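Local coordinates for protein taurocyamine kinase (PDB 4WOD) that reversibly transfers phosphate between ATP and guanidino compounds such as taurocyamine, as a duplicated member of the ATP:guanido phosphotransferase family that uses magnesium, at residues A[617-620]-A[626-629]; A[103-108]-A[238-243]; A[284-289]-A[363-368]. The protein carries 4 engineered substitutions. All blocks are in the same frame, centred on the assembly; numbering follows the deposited sequence.

How the contacts relate
Contact 1 is the buried one: residues 617-620 and 626-629 lie close in sequence and meet through one straight backbone hydrogen bond, a bridging water and apolar side chains. Contact 2 is partly buried and spans far more sequence; there a lysine ammonium bonds weakly to loop carbonyls while a leucine methyl packs on a tyrosine ring. Contact 3 sits at the surface, the smallest in buried area, and its two segments meet through side-chain touching alone, a methionine and a serine against a proline. Contacts 2 and 3 both border helix 331-355. Contacts 1 and 2 lie on opposite sides of the chain's centre, whereas contact 3, near the middle, reaches the junction of the two repeats.

Contact 1 (A[617-620]-A[626-629]); sequences MKFA and GYIT
Ile628 packs against Ala620, and its side chain can be followed outward atom by atom. CB comes first, 4.0 Å from the CB of Ala620 and 3.8 Å from the Ala620 carbonyl O. CG1 stands anti to its own carbonyl carbon (chi1 -67°), which carries the chain back past that same oxygen. At the tip, Ile628 CD1 ends 4.0 Å from Ala620 C, with the alanine methyl a little farther off.

The Ala620 oxygen is well occupied. Ile628 N donates to it at 3.1 Å in a nearly straight bond (173° at the hydrogen), arriving from above the carbonyl plane. A water donates to the same oxygen and to Ile628 O, so it ties the two carbonyls together. Tyr627 brings its ring edge, CD1, to 3.7 Å from Ala620 O, close to the ring plane, while CE1 leans obliquely against Phe619 CB at 3.8 Å. Beyond the pair, Arg489 makes a cation-pi contact with the tyrosine and His621 meets it edge to face.

The Ile628 N to Ala620 O bond carries the pairing of the short antiparallel hairpin 621-622/626-627 one step beyond its strands, and the side chains pack beside it, in the C-terminal catalytic domain of the second kinase unit.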
# COMPACT_ATOMS: atom_id res chain seq x y z
N MET A 617 -29.07 -12.45 -16.78
CA MET A 617 -28.02 -13.31 -16.25
C MET A 617 -28.54 -14.18 -15.11
O MET A 617 -29.50 -13.83 -14.44
CB MET A 617 -26.85 -12.45 -15.77
CG MET A 617 -27.23 -11.57 -14.58
SD MET A 617 -26.16 -10.15 -14.34
CE MET A 617 -26.78 -9.06 -15.64
N LYS A 618 -27.88 -15.32 -14.89
CA LYS A 618 -28.22 -16.22 -13.80
C LYS A 618 -27.43 -15.85 -12.55
O LYS A 618 -26.20 -15.74 -12.62
CB LYS A 618 -27.94 -17.68 -14.21
CG LYS A 618 -28.61 -18.12 -15.51
CD LYS A 618 -28.58 -19.64 -15.69
CE LYS A 618 -29.49 -20.07 -16.85
NZ LYS A 618 -29.44 -21.54 -17.08
N PHE A 619 -28.11 -15.63 -11.42
CA PHE A 619 -27.43 -15.35 -10.15
C PHE A 619 -26.95 -16.65 -9.52
O PHE A 619 -27.70 -17.60 -9.45
CB PHE A 619 -28.36 -14.63 -9.16
CG PHE A 619 -28.80 -13.28 -9.63
CD1 PHE A 619 -27.95 -12.47 -10.38
CD2 PHE A 619 -30.08 -12.83 -9.36
CE1 PHE A 619 -28.38 -11.23 -10.82
CE2 PHE A 619 -30.50 -11.57 -9.80
CZ PHE A 619 -29.65 -10.78 -10.53
N ALA A 620 -25.71 -16.69 -9.06
CA ALA A 620 -25.23 -17.88 -8.34
C ALA A 620 -26.11 -18.18 -7.10
O ALA A 620 -26.28 -17.33 -6.22
CB ALA A 620 -23.75 -17.70 -7.94
N GLY A 626 -28.62 -20.51 -0.21
CA GLY A 626 -29.33 -19.40 -0.85
C GLY A 626 -28.42 -18.66 -1.82
O GLY A 626 -27.61 -19.29 -2.49
N TYR A 627 -28.54 -17.33 -1.91
CA TYR A 627 -27.67 -16.60 -2.83
C TYR A 627 -26.21 -16.68 -2.38
O TYR A 627 -25.88 -16.51 -1.19
CB TYR A 627 -28.13 -15.13 -3.02
CG TYR A 627 -29.37 -15.08 -3.90
CD1 TYR A 627 -29.29 -15.36 -5.25
CD2 TYR A 627 -30.62 -14.82 -3.36
CE1 TYR A 627 -30.41 -15.35 -6.07
CE2 TYR A 627 -31.76 -14.80 -4.15
CZ TYR A 627 -31.65 -15.07 -5.51
OH TYR A 627 -32.77 -15.07 -6.30
N ILE A 628 -25.36 -17.00 -3.33
CA ILE A 628 -23.92 -17.12 -3.08
C ILE A 628 -23.23 -15.78 -3.24
O ILE A 628 -23.52 -15.03 -4.18
CB ILE A 628 -23.30 -18.16 -4.04
CG1 ILE A 628 -23.84 -19.54 -3.69
CG2 ILE A 628 -21.75 -18.11 -3.98
CD1 ILE A 628 -23.76 -20.50 -4.84
N THR A 629 -22.35 -15.47 -2.30
CA THR A 629 -21.59 -14.22 -2.29
C THR A 629 -20.14 -14.53 -1.94
O THR A 629 -19.81 -15.60 -1.41
CB THR A 629 -22.17 -13.18 -1.28
OG1 THR A 629 -22.12 -13.70 0.05
CG2 THR A 629 -23.63 -12.85 -1.60
O HOH W 1 -25.64 -14.52 -5.85

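Contact 2 (A[103-108]-A[238-243]); sequences KSLSFT and AVYKRL
The ammonium nitrogen of Lys241 reaches over to the loop and donates to Leu105 O at 3.0 Å, a weak bond. Two further partners share NZ: a water that accepts at 2.7 Å from Lys241 NZ, and Leu102 O, again weakly. The water passes a long, weak bond on to Lys103 O, so the charged end of Lys241 serves two loop carbonyls directly, though weakly, and a third only through water. CG of Lys241 leaves the helix beside the backbone N (chi1 -84°), and from there the chain is extended, bringing CE to 3.1 Å from Leu105 O as well.

The helix concerned, 236-251, directly follows strand 225-232 of the large antiparallel sheet in the phosphagen kinase catalytic domain and packs on it through Val239 and Leu243, while the loop is on its way from helix 74-84 to strand 117-126.

One helical position earlier, Tyr240 meets Leu105 at about a right angle. The leucine CD2 methyl presses obliquely on the ring, 3.4 Å from Tyr240 CE2 and 3.6 Å from its CD2, which is tight. The far end of the ring is tied down by the bond between Tyr240 OH and Phe99 O. Helix 331-355 also packs here, Leu332 touching Leu105 and Val335 touching Tyr240.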
# COMPACT_ATOMS: atom_id res chain seq x y z
N LYS A 103 36.67 -10.29 9.88
CA LYS A 103 37.33 -11.59 9.70
C LYS A 103 36.38 -12.79 9.88
O LYS A 103 36.56 -13.82 9.22
CB LYS A 103 38.52 -11.71 10.66
CG LYS A 103 39.16 -10.36 11.04
CD LYS A 103 40.07 -10.49 12.27
CE LYS A 103 39.29 -10.32 13.56
NZ LYS A 103 40.17 -10.26 14.77
N SER A 104 35.37 -12.66 10.74
CA SER A 104 34.49 -13.78 11.05
C SER A 104 33.06 -13.60 10.50
O SER A 104 32.21 -14.47 10.66
CB SER A 104 34.42 -14.00 12.56
OG SER A 104 33.55 -13.06 13.16
N LEU A 105 32.80 -12.46 9.87
CA LEU A 105 31.47 -12.19 9.37
C LEU A 105 31.17 -13.00 8.12
O LEU A 105 32.00 -13.10 7.21
CB LEU A 105 31.30 -10.71 9.09
CG LEU A 105 29.96 -10.31 8.47
CD1 LEU A 105 28.85 -10.42 9.49
CD2 LEU A 105 30.06 -8.90 7.92
N SER A 106 29.98 -13.58 8.07
CA SER A 106 29.58 -14.39 6.93
C SER A 106 28.06 -14.45 6.75
O SER A 106 27.33 -14.77 7.68
CB SER A 106 30.13 -15.80 7.07
OG SER A 106 29.68 -16.62 6.02
N PHE A 107 27.62 -14.14 5.54
CA PHE A 107 26.23 -14.25 5.11
C PHE A 107 26.06 -15.31 4.02
O PHE A 107 26.91 -15.42 3.14
CB PHE A 107 25.74 -12.92 4.56
CG PHE A 107 25.65 -11.85 5.58
CD1 PHE A 107 24.62 -11.86 6.53
CD2 PHE A 107 26.56 -10.83 5.60
CE1 PHE A 107 24.53 -10.86 7.47
CE2 PHE A 107 26.48 -9.82 6.55
CZ PHE A 107 25.47 -9.84 7.48
N THR A 108 24.94 -16.02 4.02
CA THR A 108 24.71 -17.00 2.96
C THR A 108 24.62 -16.27 1.63
O THR A 108 24.21 -15.10 1.58
CB THR A 108 23.42 -17.85 3.21
OG1 THR A 108 22.29 -16.98 3.37
CG2 THR A 108 23.58 -18.70 4.45
N ALA A 238 31.24 -10.72 0.41
CA ALA A 238 32.41 -10.12 -0.24
C ALA A 238 32.17 -8.63 -0.57
O ALA A 238 33.02 -7.79 -0.32
CB ALA A 238 32.75 -10.89 -1.51
N VAL A 239 31.00 -8.33 -1.13
CA VAL A 239 30.65 -6.95 -1.49
C VAL A 239 30.75 -6.04 -0.27
O VAL A 239 31.35 -4.96 -0.33
CB VAL A 239 29.23 -6.85 -2.09
CG1 VAL A 239 28.84 -5.40 -2.36
CG2 VAL A 239 29.14 -7.68 -3.35
N TYR A 240 30.17 -6.50 0.83
CA TYR A 240 30.10 -5.72 2.06
C TYR A 240 31.46 -5.57 2.72
O TYR A 240 31.82 -4.49 3.15
CB TYR A 240 29.12 -6.36 3.03
CG TYR A 240 29.03 -5.72 4.40
CD1 TYR A 240 28.29 -4.56 4.61
CD2 TYR A 240 29.65 -6.30 5.50
CE1 TYR A 240 28.18 -3.99 5.87
CE2 TYR A 240 29.56 -5.74 6.76
CZ TYR A 240 28.83 -4.58 6.94
OH TYR A 240 28.73 -4.03 8.20
N LYS A 241 32.21 -6.67 2.79
CA LYS A 241 33.57 -6.63 3.32
C LYS A 241 34.44 -5.70 2.51
O LYS A 241 35.22 -4.93 3.08
CB LYS A 241 34.19 -8.03 3.34
CG LYS A 241 33.83 -8.84 4.56
CD LYS A 241 34.52 -10.21 4.55
CE LYS A 241 33.84 -11.14 5.57
NZ LYS A 241 34.62 -12.40 5.88
N ARG A 242 34.33 -5.77 1.18
CA ARG A 242 35.14 -4.93 0.30
C ARG A 242 34.85 -3.46 0.57
O ARG A 242 35.76 -2.64 0.66
CB ARG A 242 34.87 -5.26 -1.17
CG ARG A 242 35.72 -4.48 -2.16
CD ARG A 242 35.26 -4.81 -3.57
NE ARG A 242 35.00 -6.23 -3.63
CZ ARG A 242 33.94 -6.79 -4.19
NH1 ARG A 242 33.02 -6.07 -4.80
NH2 ARG A 242 33.81 -8.11 -4.14
N LEU A 243 33.56 -3.14 0.71
CA LEU A 243 33.16 -1.79 1.05
C LEU A 243 33.68 -1.34 2.41
O LEU A 243 34.22 -0.25 2.53
CB LEU A 243 31.64 -1.65 1.04
CG LEU A 243 31.16 -0.23 1.36
CD1 LEU A 243 31.59 0.75 0.28
CD2 LEU A 243 29.64 -0.21 1.51
O HOH W 2 37.33 -12.31 6.31

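Contact 3 (A[284-289]-A[363-368]); sequences IPMLAS and VMPVEP
Met286 and Pro365 meet obliquely, the thioether chain slanting across the CB-CG bond of the proline. The touching atom on the methionine is CG, 3.8 Å from Pro365 CB and 3.9 Å from Pro365 CG, so it straddles that ring bond. SD follows at 4.1 Å from Pro365 CB. Methionine CG lies roughly opposite the backbone N; this torsion (chi1 -156°) brings it up to the proline, and the chain then bends at chi3.

Ser289 meets the same ring at CG, which it shares with Met286. Its CB points toward the linker, and OG comes to 3.7 Å from Pro365 CG, a van der Waals touch between a hydroxyl and a methylene. That oxygen is already engaged: Ser289 OG donates to Met286 O at 2.7 Å, tilted 25° from the carbonyl plane. Ser289 N donates to the same oxygen at 3.2 Å, from the same face, and the two bonds gather on one oxygen of the short, weakly bonded helix. The OG bond orients the hydroxyl, and the serine oxygen rests against the proline, whose CB and CG are the linker atoms that make this contact.

Each side is anchored separately. The carboxylate of Glu349 in helix 331-355 accepts bonds from Met286 N and Leu287 N, one on each oxygen, while in the linker Asn356 holds Val366 O and Glu367 forms a salt bridge with Arg414. Pro368 then stands at the N-cap of helix 369-376.

This is a light surface seam, away from the annotated sites. It belongs to the linker of a duplicated phosphagen kinase, where the chain leaves the long helix 331-355 of the first repeat and, brushing past the short helix 285-288, enters the second.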
# COMPACT_ATOMS: atom_id res chain seq x y z
N ILE A 284 11.69 -11.17 -9.06
CA ILE A 284 10.59 -11.59 -8.20
C ILE A 284 9.20 -11.21 -8.78
O ILE A 284 8.39 -10.58 -8.10
CB ILE A 284 10.74 -10.97 -6.80
CG1 ILE A 284 10.80 -9.43 -6.89
CG2 ILE A 284 12.04 -11.48 -6.13
CD1 ILE A 284 10.51 -8.73 -5.60
N PRO A 285 8.92 -11.64 -10.03
CA PRO A 285 7.67 -11.23 -10.68
C PRO A 285 6.40 -11.66 -9.93
O PRO A 285 5.41 -10.92 -9.95
CB PRO A 285 7.74 -11.94 -12.05
CG PRO A 285 8.59 -13.14 -11.79
CD PRO A 285 9.66 -12.63 -10.84
N MET A 286 6.40 -12.83 -9.29
CA MET A 286 5.17 -13.31 -8.69
C MET A 286 4.92 -12.58 -7.38
O MET A 286 3.79 -12.19 -7.10
CB MET A 286 5.21 -14.82 -8.48
CG MET A 286 3.82 -15.45 -8.41
SD MET A 286 3.81 -17.17 -8.97
CE MET A 286 3.81 -16.95 -10.74
N LEU A 287 5.98 -12.38 -6.60
CA LEU A 287 5.88 -11.62 -5.37
C LEU A 287 5.48 -10.17 -5.64
O LEU A 287 4.66 -9.60 -4.92
CB LEU A 287 7.22 -11.66 -4.61
CG LEU A 287 7.49 -10.74 -3.43
CD1 LEU A 287 6.55 -10.98 -2.24
CD2 LEU A 287 8.96 -10.92 -3.00
N ALA A 288 6.07 -9.60 -6.69
CA ALA A 288 5.83 -8.22 -7.07
C ALA A 288 4.37 -7.98 -7.44
O ALA A 288 3.88 -6.84 -7.42
CB ALA A 288 6.72 -7.83 -8.24
N SER A 289 3.68 -9.07 -7.77
CA SER A 289 2.30 -8.98 -8.26
C SER A 289 1.28 -9.11 -7.13
O SER A 289 0.07 -8.96 -7.36
CB SER A 289 2.05 -10.05 -9.32
OG SER A 289 1.86 -11.32 -8.71
N VAL A 363 -5.22 -15.40 -12.98
CA VAL A 363 -5.82 -15.64 -11.67
C VAL A 363 -4.77 -15.28 -10.62
O VAL A 363 -3.58 -15.54 -10.80
CB VAL A 363 -6.31 -17.08 -11.53
CG1 VAL A 363 -6.70 -17.38 -10.09
CG2 VAL A 363 -7.50 -17.31 -12.46
N MET A 364 -5.21 -14.65 -9.54
CA MET A 364 -4.30 -14.21 -8.47
C MET A 364 -3.44 -15.35 -7.92
O MET A 364 -3.97 -16.39 -7.54
CB MET A 364 -5.11 -13.58 -7.35
CG MET A 364 -4.29 -12.98 -6.22
SD MET A 364 -5.33 -12.64 -4.78
CE MET A 364 -4.09 -12.15 -3.58
N PRO A 365 -2.11 -15.17 -7.87
CA PRO A 365 -1.29 -16.19 -7.21
C PRO A 365 -1.40 -16.06 -5.69
O PRO A 365 -1.73 -14.98 -5.20
CB PRO A 365 0.12 -15.89 -7.73
CG PRO A 365 0.10 -14.45 -8.04
CD PRO A 365 -1.30 -14.12 -8.50
N VAL A 366 -1.15 -17.13 -4.95
CA VAL A 366 -1.30 -17.07 -3.51
C VAL A 366 -0.16 -17.81 -2.83
O VAL A 366 0.36 -18.79 -3.36
CB VAL A 366 -2.67 -17.65 -3.05
CG1 VAL A 366 -2.74 -19.16 -3.32
CG2 VAL A 366 -2.96 -17.29 -1.58
N GLU A 367 0.23 -17.32 -1.65
CA GLU A 367 1.24 -18.00 -0.83
C GLU A 367 0.74 -19.40 -0.42
O GLU A 367 -0.48 -19.64 -0.36
CB GLU A 367 1.56 -17.16 0.41
CG GLU A 367 2.09 -15.74 0.13
CD GLU A 367 1.00 -14.66 0.09
OE1 GLU A 367 -0.12 -14.93 -0.39
OE2 GLU A 367 1.28 -13.53 0.54
N PRO A 368 1.67 -20.32 -0.13
CA PRO A 368 1.25 -21.62 0.41
C PRO A 368 0.31 -21.49 1.61
O PRO A 368 0.50 -20.61 2.46
CB PRO A 368 2.58 -22.26 0.83
CG PRO A 368 3.56 -21.72 -0.17
CD PRO A 368 3.13 -20.26 -0.35